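Local structure of topoisomerase IV subunit A (Escherichia coli, 1ZVT) at residues Lys42-Val47 and Ala58-Leu64; Pro46-Val50 and Phe112-Arg118; Met11-Arg15 and Gly69-Leu74. The protein forms, with its partner subunit, a type II DNA topoisomerase that decatenates and relaxes DNA, the C-terminal domain described here probably binding DNA and shaping substrate preference. One frame throughout, in Å; residues are numbered along the deposited sequence.

Contact 1 (Lys42-Val47 and Ala58-Leu64); sequences KSNQPV and AIDPITL
Val47 and Ile59 form an antiparallel hydrogen-bonded pair, with Val47 N giving to Ile59 O at 3.0 Å and Ile59 N giving to Val47 O at 2.9 Å. Both bonds are nearly straight, with N-H...O angles of 160° and 163°. From CB of Val47, the branch CG1 is wedged between the backbone N and the carbonyl carbon (chi1 54°); it passes 3.5 Å from Ile59 O, lies 4.2 Å from Ile59 CB and reaches toward CD1 of Leu64. As paired residues on one face of the sheet, Val47 and Ile59 send their side chains out alongside each other.

Beyond the pair, the type I turn Lys42-Gln45 faces the ring of Pro61. Pro61 CD and CG both face Gln45 O, CD at 3.1 Å, and Pro61 CD lies 3.7 Å from Ser43 O, an apolar edge against two carbonyls. An Asx turn shapes the other strand's exit: Ile62 N lies 3.0 Å from Asp60 OD1 and approaches it from above the carboxylate plane.

Within the beta-pinwheel, this contact holds the entry of strand 47-51 against the end of strand 55-59. Val47 and Pro61 also touch Ile6 of strand 3-9, Leu64 packs on Val14 of strand 13-18, and Ala58 bonds through its backbone to Ala117.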
ATOM      1  N   LYS A  42     -15.832   0.367 -11.843  1.00 23.57           N
ATOM      2  CA  LYS A  42     -16.834   0.838 -12.805  1.00 25.63           C
ATOM      3  C   LYS A  42     -16.393   2.157 -13.396  1.00 24.32           C
ATOM      4  O   LYS A  42     -15.635   2.898 -12.782  1.00 23.54           O
ATOM      5  CB  LYS A  42     -18.186   1.016 -12.109  1.00 25.67           C
ATOM      6  CG  LYS A  42     -18.855  -0.305 -11.719  1.00 29.67           C
ATOM      7  CD  LYS A  42     -20.118  -0.049 -10.894  1.00 29.50           C
ATOM      8  CE  LYS A  42     -20.759  -1.363 -10.444  1.00 35.14           C
ATOM      9  NZ  LYS A  42     -22.246  -1.272 -10.484  1.00 38.05           N
ATOM     10  N   SER A  43     -16.882   2.458 -14.595  1.00 25.10           N
ATOM     11  CA  SER A  43     -16.421   3.628 -15.330  1.00 25.88           C
ATOM     12  C   SER A  43     -16.849   4.934 -14.647  1.00 26.15           C
ATOM     13  O   SER A  43     -16.246   5.979 -14.896  1.00 27.14           O
ATOM     14  CB  SER A  43     -16.887   3.559 -16.795  1.00 25.91           C
ATOM     15  OG  SER A  43     -18.296   3.425 -16.849  1.00 29.91           O
ATOM     16  N   ASN A  44     -17.851   4.855 -13.765  1.00 25.59           N
ATOM     17  CA  ASN A  44     -18.312   6.021 -13.015  1.00 27.09           C
ATOM     18  C   ASN A  44     -17.781   6.103 -11.587  1.00 26.38           C
ATOM     19  O   ASN A  44     -18.403   6.728 -10.720  1.00 28.20           O
ATOM     20  CB  ASN A  44     -19.850   6.114 -13.032  1.00 27.21           C
ATOM     21  CG  ASN A  44     -20.527   4.939 -12.348  1.00 31.32           C
ATOM     22  OD1 ASN A  44     -19.930   3.877 -12.138  1.00 33.88           O
ATOM     23  ND2 ASN A  44     -21.805   5.120 -11.999  1.00 32.35           N
ATOM     24  N   GLN A  45     -16.629   5.481 -11.332  1.00 25.30           N
ATOM     25  CA  GLN A  45     -15.987   5.585 -10.030  1.00 23.92           C
ATOM     26  C   GLN A  45     -14.546   6.033 -10.301  1.00 22.21           C
ATOM     27  O   GLN A  45     -14.004   5.707 -11.341  1.00 22.70           O
ATOM     28  CB  GLN A  45     -16.080   4.264  -9.234  1.00 24.56           C
ATOM     29  CG  GLN A  45     -14.868   3.360  -9.214  1.00 27.31           C
ATOM     30  CD  GLN A  45     -15.145   1.948  -8.662  1.00 25.21           C
ATOM     31  OE1 GLN A  45     -15.690   1.115  -9.347  1.00 30.62           O
ATOM     32  NE2 GLN A  45     -14.761   1.698  -7.418  1.00 28.69           N
ATOM     33  N   PRO A  46     -13.943   6.808  -9.394  1.00 21.31           N
ATOM     34  CA  PRO A  46     -12.576   7.254  -9.691  1.00 19.76           C
ATOM     35  C   PRO A  46     -11.531   6.142  -9.484  1.00 18.96           C
ATOM     36  O   PRO A  46     -11.760   5.219  -8.695  1.00 17.76           O
ATOM     37  CB  PRO A  46     -12.353   8.371  -8.667  1.00 20.67           C
ATOM     38  CG  PRO A  46     -13.185   7.947  -7.508  1.00 21.07           C
ATOM     39  CD  PRO A  46     -14.429   7.345  -8.115  1.00 22.03           C
ATOM     40  N   VAL A  47     -10.416   6.244 -10.207  1.00 17.81           N
ATOM     41  CA  VAL A  47      -9.209   5.488  -9.879  1.00 17.48           C
ATOM     42  C   VAL A  47      -8.228   6.412  -9.178  1.00 18.39           C
ATOM     43  O   VAL A  47      -8.102   7.574  -9.539  1.00 17.73           O
ATOM     44  CB  VAL A  47      -8.573   4.776 -11.118  1.00 16.84           C
ATOM     45  CG1 VAL A  47      -8.297   5.730 -12.288  1.00 18.28           C
ATOM     46  CG2 VAL A  47      -7.303   3.975 -10.681  1.00 16.75           C
ATOM     47  N   ALA A  58      -6.929  11.500  -7.849  1.00 17.11           N
ATOM     48  CA  ALA A  58      -7.981  10.734  -8.493  1.00 18.04           C
ATOM     49  C   ALA A  58      -8.143  11.122  -9.961  1.00 18.09           C
ATOM     50  O   ALA A  58      -8.035  12.307 -10.315  1.00 18.53           O
ATOM     51  CB  ALA A  58      -9.297  10.935  -7.775  1.00 18.00           C
ATOM     52  N   ILE A  59      -8.420  10.129 -10.799  1.00 18.41           N
ATOM     53  CA  ILE A  59      -8.637  10.350 -12.234  1.00 19.14           C
ATOM     54  C   ILE A  59      -9.957   9.657 -12.612  1.00 19.25           C
ATOM     55  O   ILE A  59     -10.269   8.584 -12.105  1.00 18.05           O
ATOM     56  CB  ILE A  59      -7.466   9.765 -13.083  1.00 19.64           C
ATOM     57  CG1 ILE A  59      -6.161  10.554 -12.861  1.00 21.52           C
ATOM     58  CG2 ILE A  59      -7.815   9.693 -14.593  1.00 19.47           C
ATOM     59  CD1 ILE A  59      -4.965  10.057 -13.731  1.00 22.32           C
ATOM     60  N   ASP A  60     -10.734  10.295 -13.479  1.00 18.39           N
ATOM     61  CA  ASP A  60     -11.970   9.708 -14.006  1.00 18.99           C
ATOM     62  C   ASP A  60     -11.603   8.755 -15.162  1.00 18.52           C
ATOM     63  O   ASP A  60     -10.981   9.164 -16.148  1.00 18.64           O
ATOM     64  CB  ASP A  60     -12.894  10.853 -14.472  1.00 19.25           C
ATOM     65  CG  ASP A  60     -14.252  10.375 -14.993  1.00 23.98           C
ATOM     66  OD1 ASP A  60     -14.426   9.185 -15.334  1.00 27.57           O
ATOM     67  OD2 ASP A  60     -15.168  11.234 -15.107  1.00 27.47           O
ATOM     68  N   PRO A  61     -11.974   7.471 -15.053  1.00 18.80           N
ATOM     69  CA  PRO A  61     -11.618   6.525 -16.127  1.00 18.93           C
ATOM     70  C   PRO A  61     -12.059   6.956 -17.538  1.00 19.79           C
ATOM     71  O   PRO A  61     -11.403   6.572 -18.504  1.00 19.83           O
ATOM     72  CB  PRO A  61     -12.336   5.232 -15.718  1.00 19.83           C
ATOM     73  CG  PRO A  61     -12.454   5.347 -14.208  1.00 19.04           C
ATOM     74  CD  PRO A  61     -12.734   6.807 -13.967  1.00 18.33           C
ATOM     75  N   ILE A  62     -13.105   7.775 -17.655  1.00 20.37           N
ATOM     76  CA  ILE A  62     -13.583   8.152 -19.004  1.00 22.10           C
ATOM     77  C   ILE A  62     -12.573   9.020 -19.772  1.00 21.87           C
ATOM     78  O   ILE A  62     -12.670   9.171 -21.015  1.00 22.58           O
ATOM     79  CB  ILE A  62     -14.994   8.792 -18.981  1.00 22.96           C
ATOM     80  CG1 ILE A  62     -15.023  10.037 -18.110  1.00 25.84           C
ATOM     81  CG2 ILE A  62     -16.015   7.762 -18.472  1.00 26.02           C
ATOM     82  CD1 ILE A  62     -14.610  11.302 -18.779  1.00 31.34           C
ATOM     83  N   THR A  63     -11.613   9.578 -19.035  1.00 20.63           N
ATOM     84  CA  THR A  63     -10.582  10.440 -19.621  1.00 21.14           C
ATOM     85  C   THR A  63      -9.339   9.640 -20.047  1.00 21.23           C
ATOM     86  O   THR A  63      -8.379  10.214 -20.575  1.00 21.27           O
ATOM     87  CB  THR A  63     -10.136  11.526 -18.622  1.00 21.18           C
ATOM     88  OG1 THR A  63      -9.462  10.915 -17.515  1.00 21.33           O
ATOM     89  CG2 THR A  63     -11.307  12.352 -18.105  1.00 22.52           C
ATOM     90  N   LEU A  64      -9.343   8.328 -19.812  1.00 20.68           N
ATOM     91  CA  LEU A  64      -8.170   7.498 -20.113  1.00 21.35           C
ATOM     92  C   LEU A  64      -8.342   6.772 -21.454  1.00 21.62           C
ATOM     93  O   LEU A  64      -9.480   6.467 -21.846  1.00 21.48           O
ATOM     94  CB  LEU A  64      -7.924   6.485 -18.984  1.00 21.31           C
ATOM     95  CG  LEU A  64      -7.558   7.088 -17.631  1.00 22.61           C
ATOM     96  CD1 LEU A  64      -7.412   5.982 -16.592  1.00 24.04           C
ATOM     97  CD2 LEU A  64      -6.283   7.912 -17.744  1.00 20.79           C
TER

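Contact 2 (Pro46-Val50 and Phe112-Arg118)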
ATOM      1  N   PRO A  46     -13.943   6.808  -9.394  1.00 21.31           N
ATOM      2  CA  PRO A  46     -12.576   7.254  -9.691  1.00 19.76           C
ATOM      3  C   PRO A  46     -11.531   6.142  -9.484  1.00 18.96           C
ATOM      4  O   PRO A  46     -11.760   5.219  -8.695  1.00 17.76           O
ATOM      5  CB  PRO A  46     -12.353   8.371  -8.667  1.00 20.67           C
ATOM      6  CG  PRO A  46     -13.185   7.947  -7.508  1.00 21.07           C
ATOM      7  CD  PRO A  46     -14.429   7.345  -8.115  1.00 22.03           C
ATOM      8  N   VAL A  47     -10.416   6.244 -10.207  1.00 17.81           N
ATOM      9  CA  VAL A  47      -9.209   5.488  -9.879  1.00 17.48           C
ATOM     10  C   VAL A  47      -8.228   6.412  -9.178  1.00 18.39           C
ATOM     11  O   VAL A  47      -8.102   7.574  -9.539  1.00 17.73           O
ATOM     12  CB  VAL A  47      -8.573   4.776 -11.118  1.00 16.84           C
ATOM     13  CG1 VAL A  47      -8.297   5.730 -12.288  1.00 18.28           C
ATOM     14  CG2 VAL A  47      -7.303   3.975 -10.681  1.00 16.75           C
ATOM     15  N   VAL A  48      -7.594   5.901  -8.126  1.00 17.59           N
ATOM     16  CA  VAL A  48      -6.724   6.718  -7.274  1.00 17.61           C
ATOM     17  C   VAL A  48      -5.287   6.205  -7.387  1.00 18.25           C
ATOM     18  O   VAL A  48      -5.068   4.995  -7.507  1.00 18.15           O
ATOM     19  CB  VAL A  48      -7.214   6.662  -5.819  1.00 18.73           C
ATOM     20  CG1 VAL A  48      -6.121   7.009  -4.846  1.00 19.84           C
ATOM     21  CG2 VAL A  48      -8.418   7.598  -5.637  1.00 19.80           C
ATOM     22  N   PHE A  49      -4.332   7.138  -7.358  1.00 17.34           N
ATOM     23  CA  PHE A  49      -2.905   6.869  -7.392  1.00 17.93           C
ATOM     24  C   PHE A  49      -2.287   7.501  -6.160  1.00 17.73           C
ATOM     25  O   PHE A  49      -2.664   8.611  -5.743  1.00 18.81           O
ATOM     26  CB  PHE A  49      -2.276   7.455  -8.667  1.00 18.11           C
ATOM     27  CG  PHE A  49      -2.856   6.868  -9.916  1.00 17.66           C
ATOM     28  CD1 PHE A  49      -3.939   7.474 -10.546  1.00 18.70           C
ATOM     29  CD2 PHE A  49      -2.359   5.664 -10.420  1.00 19.76           C
ATOM     30  CE1 PHE A  49      -4.523   6.893 -11.693  1.00 18.56           C
ATOM     31  CE2 PHE A  49      -2.946   5.073 -11.564  1.00 18.41           C
ATOM     32  CZ  PHE A  49      -4.026   5.704 -12.190  1.00 18.12           C
ATOM     33  N   VAL A  50      -1.326   6.801  -5.571  1.00 17.83           N
ATOM     34  CA  VAL A  50      -0.542   7.387  -4.484  1.00 18.44           C
ATOM     35  C   VAL A  50       0.930   7.486  -4.926  1.00 18.86           C
ATOM     36  O   VAL A  50       1.505   6.487  -5.407  1.00 19.84           O
ATOM     37  CB  VAL A  50      -0.668   6.548  -3.202  1.00 18.59           C
ATOM     38  CG1 VAL A  50       0.144   7.206  -2.098  1.00 20.53           C
ATOM     39  CG2 VAL A  50      -2.153   6.437  -2.769  1.00 18.96           C
ATOM     40  N   PHE A 112     -11.496   5.228   1.278  1.00 19.93           N
ATOM     41  CA  PHE A 112     -11.087   5.514  -0.113  1.00 19.35           C
ATOM     42  C   PHE A 112     -11.433   6.953  -0.493  1.00 19.69           C
ATOM     43  O   PHE A 112     -10.655   7.641  -1.188  1.00 19.63           O
ATOM     44  CB  PHE A 112     -11.771   4.516  -1.054  1.00 18.98           C
ATOM     45  CG  PHE A 112     -11.386   4.667  -2.510  1.00 20.22           C
ATOM     46  CD1 PHE A 112     -10.176   4.181  -2.984  1.00 20.03           C
ATOM     47  CD2 PHE A 112     -12.254   5.284  -3.412  1.00 20.12           C
ATOM     48  CE1 PHE A 112      -9.820   4.311  -4.351  1.00 20.26           C
ATOM     49  CE2 PHE A 112     -11.899   5.437  -4.786  1.00 20.07           C
ATOM     50  CZ  PHE A 112     -10.674   4.939  -5.244  1.00 19.29           C
ATOM     51  N   ASN A 113     -12.592   7.422  -0.041  1.00 20.73           N
ATOM     52  CA  ASN A 113     -13.005   8.791  -0.317  1.00 21.72           C
ATOM     53  C   ASN A 113     -11.957   9.825   0.098  1.00 21.62           C
ATOM     54  O   ASN A 113     -11.783  10.830  -0.585  1.00 22.22           O
ATOM     55  CB  ASN A 113     -14.348   9.110   0.337  1.00 23.24           C
ATOM     56  CG  ASN A 113     -14.915  10.411  -0.161  1.00 26.78           C
ATOM     57  OD1 ASN A 113     -15.137  11.338   0.613  1.00 32.03           O
ATOM     58  ND2 ASN A 113     -15.084  10.511  -1.467  1.00 30.05           N
ATOM     59  N   ASP A 114     -11.238   9.559   1.194  1.00 20.80           N
ATOM     60  CA  ASP A 114     -10.207  10.462   1.688  1.00 20.82           C
ATOM     61  C   ASP A 114      -9.042  10.592   0.739  1.00 20.21           C
ATOM     62  O   ASP A 114      -8.316  11.566   0.811  1.00 20.61           O
ATOM     63  CB  ASP A 114      -9.676   9.991   3.038  1.00 20.64           C
ATOM     64  CG  ASP A 114     -10.720  10.112   4.130  1.00 22.50           C
ATOM     65  OD1 ASP A 114     -11.442  11.138   4.146  1.00 26.99           O
ATOM     66  OD2 ASP A 114     -10.811   9.197   4.964  1.00 23.24           O
ATOM     67  N   LEU A 115      -8.873   9.608  -0.139  1.00 19.36           N
ATOM     68  CA  LEU A 115      -7.798   9.663  -1.145  1.00 19.89           C
ATOM     69  C   LEU A 115      -8.217  10.411  -2.411  1.00 20.15           C
ATOM     70  O   LEU A 115      -7.371  10.765  -3.221  1.00 20.54           O
ATOM     71  CB  LEU A 115      -7.357   8.252  -1.525  1.00 20.62           C
ATOM     72  CG  LEU A 115      -6.354   7.567  -0.595  1.00 21.50           C
ATOM     73  CD1 LEU A 115      -6.972   7.304   0.736  1.00 21.66           C
ATOM     74  CD2 LEU A 115      -5.934   6.256  -1.214  1.00 23.75           C
ATOM     75  N   VAL A 116      -9.517  10.643  -2.584  1.00 20.27           N
ATOM     76  CA  VAL A 116     -10.003  11.155  -3.874  1.00 20.96           C
ATOM     77  C   VAL A 116      -9.753  12.655  -3.975  1.00 21.33           C
ATOM     78  O   VAL A 116     -10.402  13.452  -3.286  1.00 23.42           O
ATOM     79  CB  VAL A 116     -11.472  10.801  -4.086  1.00 20.24           C
ATOM     80  CG1 VAL A 116     -12.051  11.477  -5.357  1.00 22.58           C
ATOM     81  CG2 VAL A 116     -11.636   9.289  -4.150  1.00 19.72           C
ATOM     82  N   ALA A 117      -8.774  13.026  -4.793  1.00 21.42           N
ATOM     83  CA  ALA A 117      -8.429  14.434  -5.002  1.00 21.31           C
ATOM     84  C   ALA A 117      -8.356  14.656  -6.501  1.00 21.70           C
ATOM     85  O   ALA A 117      -7.435  14.167  -7.156  1.00 21.56           O
ATOM     86  CB  ALA A 117      -7.118  14.759  -4.361  1.00 21.34           C
ATOM     87  N   ARG A 118      -9.352  15.362  -7.046  1.00 22.02           N
ATOM     88  CA  ARG A 118      -9.510  15.449  -8.489  1.00 22.99           C
ATOM     89  C   ARG A 118      -8.677  16.575  -9.130  1.00 21.51           C
ATOM     90  O   ARG A 118      -8.600  16.662 -10.354  1.00 21.31           O
ATOM     91  CB  ARG A 118     -11.003  15.541  -8.856  1.00 23.29           C
ATOM     92  CG  ARG A 118     -11.787  14.325  -8.338  1.00 25.49           C
ATOM     93  CD  ARG A 118     -13.287  14.452  -8.483  1.00 27.22           C
ATOM     94  NE  ARG A 118     -14.013  13.271  -7.987  1.00 31.78           N
ATOM     95  CZ  ARG A 118     -14.188  12.149  -8.681  1.00 33.15           C
ATOM     96  NH1 ARG A 118     -13.674  12.024  -9.896  1.00 34.89           N
ATOM     97  NH2 ARG A 118     -14.856  11.135  -8.158  1.00 32.69           N
TER
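Val48 meets Phe112, Leu115 and Val116, and with the buried Pro46 it makes up the tight part of the contact. Its CG2 lies 3.5 Å from Phe112 CZ and comes up to the ring obliquely, valine and phenylalanine reaching past one another from opposing segments. Its other branch, CG1, stands anti to the backbone N (chi1 158°) and meets Leu115 CD2 at 3.7 Å, the leucine lying roughly perpendicular to the valine. Val116 CG2 adds a further contact, 3.9 Å from Val48 CG2. Pro46 packs as closely: its CG lies 3.9 Å from Phe112 CE2 and equally far from Val116 CG2, while Pro46 O sits at the edge of the Phe112 ring, near the ring plane and 3.6 Å from Phe112 CZ. Farther along the strand, Leu115 CD2 also reaches Val50 CG2, at the longer distance of 4.1 Å.

No hydrogen bond spans the two segments, so side-chain packing carries the join. It belongs to the beta-pinwheel: strand 47-51 is an inner strand of one four-stranded antiparallel sheet, while residues 112-118 leave strand 106-111 of the next sheet and lead to strand 123-124, which forms an edge of the sheet holding strand 47-51. Leu115 O accepts from Ser56 OG, a second tie to that sheet.

The solvent side is left to the exposed Arg118. Extended from CG to NE, it brings its guanidinium obliquely against the proline, with Arg118 NH2 3.7 Å from Pro46 CG.

Contact 3 (Met11-Arg15 and Gly69-Leu74); sequences MGWVR and GQGEPL
Residues 12-14 and 72-74 pair antiparallel, Trp13 and Pro73 as a non-hydrogen-bonded pair with a CA-CA distance of 4.1 Å and Val14 and Glu72 as a hydrogen-bonded one, in which Val14 N gives to Glu72 O at 2.9 Å and Glu72 N gives back to Val14 O, while next along Leu74 N gives to Gly12 O at 2.8 Å and 169°.

The Pro73 ring lies over one face of the Trp13 indole, and a proline fits here because this position needs no N-H across the pair. Pro73 CD sits 3.7 Å from the centroid of the Trp13 six-membered ring and only 3° off its normal, a CH-pi contact over the face, while Pro73 CB lies 3.6 Å from Trp13 NE1. On the face bearing Val14 and Glu72, Val14 CG2 meets CD2 of Leu74, just past the strand, at 3.6 Å, one side chain set across the other; both also pack on Phe49 of strand 47-51.

Arg15 bends at chi3 (87°), which lays its guanidinium over the peptide joining Gln70 and Gly71, Gln70 C being 3.6 Å above the Arg15 guanidinium plane. A water accepts from Arg15 NH2 and donates to Gln70 O.

The guanidinium is also met by the carbonyls of Asn28, through NH2, and Ala67, through NH1, and by the Tyr29 ring in a cation-pi contact. Together with the water these would probably stabilise its charge, consistent with holding loop 69-71 beside strand 13-18. Glu72 OE2 forms a salt bridge with Lys77, which probably offsets its charge.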
ATOM      1  N   MET A  11       6.606   2.256 -16.373  1.00 23.32           N
ATOM      2  CA  MET A  11       7.001   3.642 -16.690  1.00 24.65           C
ATOM      3  C   MET A  11       5.950   4.682 -16.314  1.00 24.04           C
ATOM      4  O   MET A  11       6.147   5.877 -16.559  1.00 23.56           O
ATOM      5  CB  MET A  11       7.324   3.763 -18.169  1.00 25.39           C
ATOM      6  CG  MET A  11       8.543   2.949 -18.629  1.00 30.18           C
ATOM      7  SD  MET A  11      10.030   3.449 -17.767  1.00 40.57           S
ATOM      8  CE  MET A  11      10.289   2.113 -16.604  1.00 40.93           C
ATOM      9  N   GLY A  12       4.833   4.248 -15.724  1.00 22.31           N
ATOM     10  CA  GLY A  12       3.827   5.196 -15.243  1.00 21.27           C
ATOM     11  C   GLY A  12       2.829   5.630 -16.298  1.00 21.36           C
ATOM     12  O   GLY A  12       2.278   6.736 -16.213  1.00 22.33           O
ATOM     13  N   TRP A  13       2.567   4.746 -17.258  1.00 20.40           N
ATOM     14  CA  TRP A  13       1.568   4.981 -18.286  1.00 20.60           C
ATOM     15  C   TRP A  13       0.332   4.189 -17.940  1.00 19.94           C
ATOM     16  O   TRP A  13       0.424   3.086 -17.377  1.00 19.97           O
ATOM     17  CB  TRP A  13       2.098   4.553 -19.653  1.00 21.13           C
ATOM     18  CG  TRP A  13       3.116   5.519 -20.190  1.00 21.42           C
ATOM     19  CD1 TRP A  13       4.148   6.088 -19.498  1.00 22.23           C
ATOM     20  CD2 TRP A  13       3.185   6.036 -21.517  1.00 21.80           C
ATOM     21  NE1 TRP A  13       4.875   6.919 -20.323  1.00 22.65           N
ATOM     22  CE2 TRP A  13       4.295   6.916 -21.565  1.00 22.29           C
ATOM     23  CE3 TRP A  13       2.418   5.846 -22.675  1.00 19.96           C
ATOM     24  CZ2 TRP A  13       4.664   7.600 -22.733  1.00 23.17           C
ATOM     25  CZ3 TRP A  13       2.784   6.535 -23.842  1.00 22.65           C
ATOM     26  CH2 TRP A  13       3.897   7.396 -23.856  1.00 23.24           C
ATOM     27  N   VAL A  14      -0.827   4.750 -18.253  1.00 18.57           N
ATOM     28  CA  VAL A  14      -2.094   4.125 -17.855  1.00 18.69           C
ATOM     29  C   VAL A  14      -3.066   4.015 -19.005  1.00 19.15           C
ATOM     30  O   VAL A  14      -2.986   4.769 -19.971  1.00 19.33           O
ATOM     31  CB  VAL A  14      -2.797   4.902 -16.712  1.00 18.75           C
ATOM     32  CG1 VAL A  14      -2.055   4.696 -15.415  1.00 20.66           C
ATOM     33  CG2 VAL A  14      -2.906   6.422 -17.030  1.00 18.46           C
ATOM     34  N   ARG A  15      -4.017   3.088 -18.875  1.00 19.94           N
ATOM     35  CA  ARG A  15      -5.141   3.010 -19.785  1.00 20.37           C
ATOM     36  C   ARG A  15      -6.313   2.363 -19.051  1.00 21.49           C
ATOM     37  O   ARG A  15      -6.128   1.767 -17.989  1.00 20.86           O
ATOM     38  CB  ARG A  15      -4.780   2.220 -21.030  1.00 20.72           C
ATOM     39  CG  ARG A  15      -4.731   0.718 -20.815  1.00 22.37           C
ATOM     40  CD  ARG A  15      -3.955   0.072 -21.931  1.00 26.13           C
ATOM     41  NE  ARG A  15      -2.514   0.012 -21.683  1.00 25.82           N
ATOM     42  CZ  ARG A  15      -1.628  -0.475 -22.547  1.00 27.51           C
ATOM     43  NH1 ARG A  15      -2.022  -0.934 -23.733  1.00 28.86           N
ATOM     44  NH2 ARG A  15      -0.353  -0.507 -22.240  1.00 27.99           N
ATOM     45  N   GLY A  69      -3.436   0.508 -28.019  1.00 33.61           N
ATOM     46  CA  GLY A  69      -2.489   1.585 -27.846  1.00 33.19           C
ATOM     47  C   GLY A  69      -1.623   1.221 -26.666  1.00 32.39           C
ATOM     48  O   GLY A  69      -1.663   0.076 -26.195  1.00 33.07           O
ATOM     49  N   GLN A  70      -0.830   2.179 -26.202  1.00 31.54           N
ATOM     50  CA  GLN A  70       0.219   1.906 -25.227  1.00 31.16           C
ATOM     51  C   GLN A  70      -0.034   2.707 -23.952  1.00 29.68           C
ATOM     52  O   GLN A  70       0.814   2.794 -23.066  1.00 29.13           O
ATOM     53  CB  GLN A  70       1.600   2.206 -25.846  1.00 31.36           C
ATOM     54  CG  GLN A  70       2.004   1.163 -26.896  1.00 33.16           C
ATOM     55  CD  GLN A  70       3.159   1.592 -27.812  1.00 33.78           C
ATOM     56  OE1 GLN A  70       3.389   2.783 -28.050  1.00 36.37           O
ATOM     57  NE2 GLN A  70       3.882   0.608 -28.340  1.00 37.26           N
ATOM     58  N   GLY A  71      -1.245   3.246 -23.863  1.00 28.70           N
ATOM     59  CA  GLY A  71      -1.637   4.085 -22.741  1.00 25.76           C
ATOM     60  C   GLY A  71      -1.172   5.518 -22.918  1.00 24.47           C
ATOM     61  O   GLY A  71      -0.769   5.933 -24.006  1.00 24.68           O
ATOM     62  N   GLU A  72      -1.238   6.277 -21.830  1.00 22.12           N
ATOM     63  CA  GLU A  72      -0.764   7.658 -21.817  1.00 21.17           C
ATOM     64  C   GLU A  72      -0.066   7.927 -20.479  1.00 19.57           C
ATOM     65  O   GLU A  72      -0.447   7.344 -19.470  1.00 18.78           O
ATOM     66  CB  GLU A  72      -1.930   8.619 -22.091  1.00 21.13           C
ATOM     67  CG  GLU A  72      -2.871   8.848 -20.949  1.00 24.35           C
ATOM     68  CD  GLU A  72      -3.866   9.958 -21.237  1.00 24.07           C
ATOM     69  OE1 GLU A  72      -4.461   9.936 -22.369  1.00 24.00           O
ATOM     70  OE2 GLU A  72      -4.027  10.833 -20.324  1.00 25.72           O
ATOM     71  N   PRO A  73       0.968   8.793 -20.463  1.00 19.25           N
ATOM     72  CA  PRO A  73       1.743   8.986 -19.238  1.00 19.36           C
ATOM     73  C   PRO A  73       0.957   9.674 -18.122  1.00 19.23           C
ATOM     74  O   PRO A  73       0.255  10.658 -18.365  1.00 19.33           O
ATOM     75  CB  PRO A  73       2.912   9.889 -19.688  1.00 19.59           C
ATOM     76  CG  PRO A  73       2.371  10.616 -20.896  1.00 19.71           C
ATOM     77  CD  PRO A  73       1.470   9.622 -21.583  1.00 19.21           C
ATOM     78  N   LEU A  74       1.085   9.175 -16.894  1.00 19.22           N
ATOM     79  CA  LEU A  74       0.481   9.879 -15.754  1.00 19.21           C
ATOM     80  C   LEU A  74       1.003  11.298 -15.556  1.00 19.39           C
ATOM     81  O   LEU A  74       0.288  12.150 -15.037  1.00 19.71           O
ATOM     82  CB  LEU A  74       0.653   9.089 -14.456  1.00 19.61           C
ATOM     83  CG  LEU A  74      -0.309   7.913 -14.415  1.00 19.66           C
ATOM     84  CD1 LEU A  74       0.109   6.992 -13.247  1.00 22.71           C
ATOM     85  CD2 LEU A  74      -1.748   8.430 -14.236  1.00 20.78           C
TER
HETATM   86  O   HOH W   1       0.974   1.658 -20.440  1.00 35.94           O

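Overall arrangement
From the N terminus, residues 11-15 on strand 13-18 pair with 69-74, so contact 3 closes a loop of 53 intervening residues and puts strand 72-73 at the edge of the first sheet. Inside that span, contact 1 closes a short loop of ten residues around the hairpin of strands 47-51 and 55-59. Contact 2 starts from 46-50, sharing Pro46 and Val47 with contact 1, but runs on to 112-118, so it crosses contact 3. Phe49 CZ lies 3.9 Å from Val14 CG1, and Ile59 CD1 lies 3.6 Å from Leu74 CD2. The first sheet is thereby joined to the second, and the second to the exit of strand 106-111 in the third.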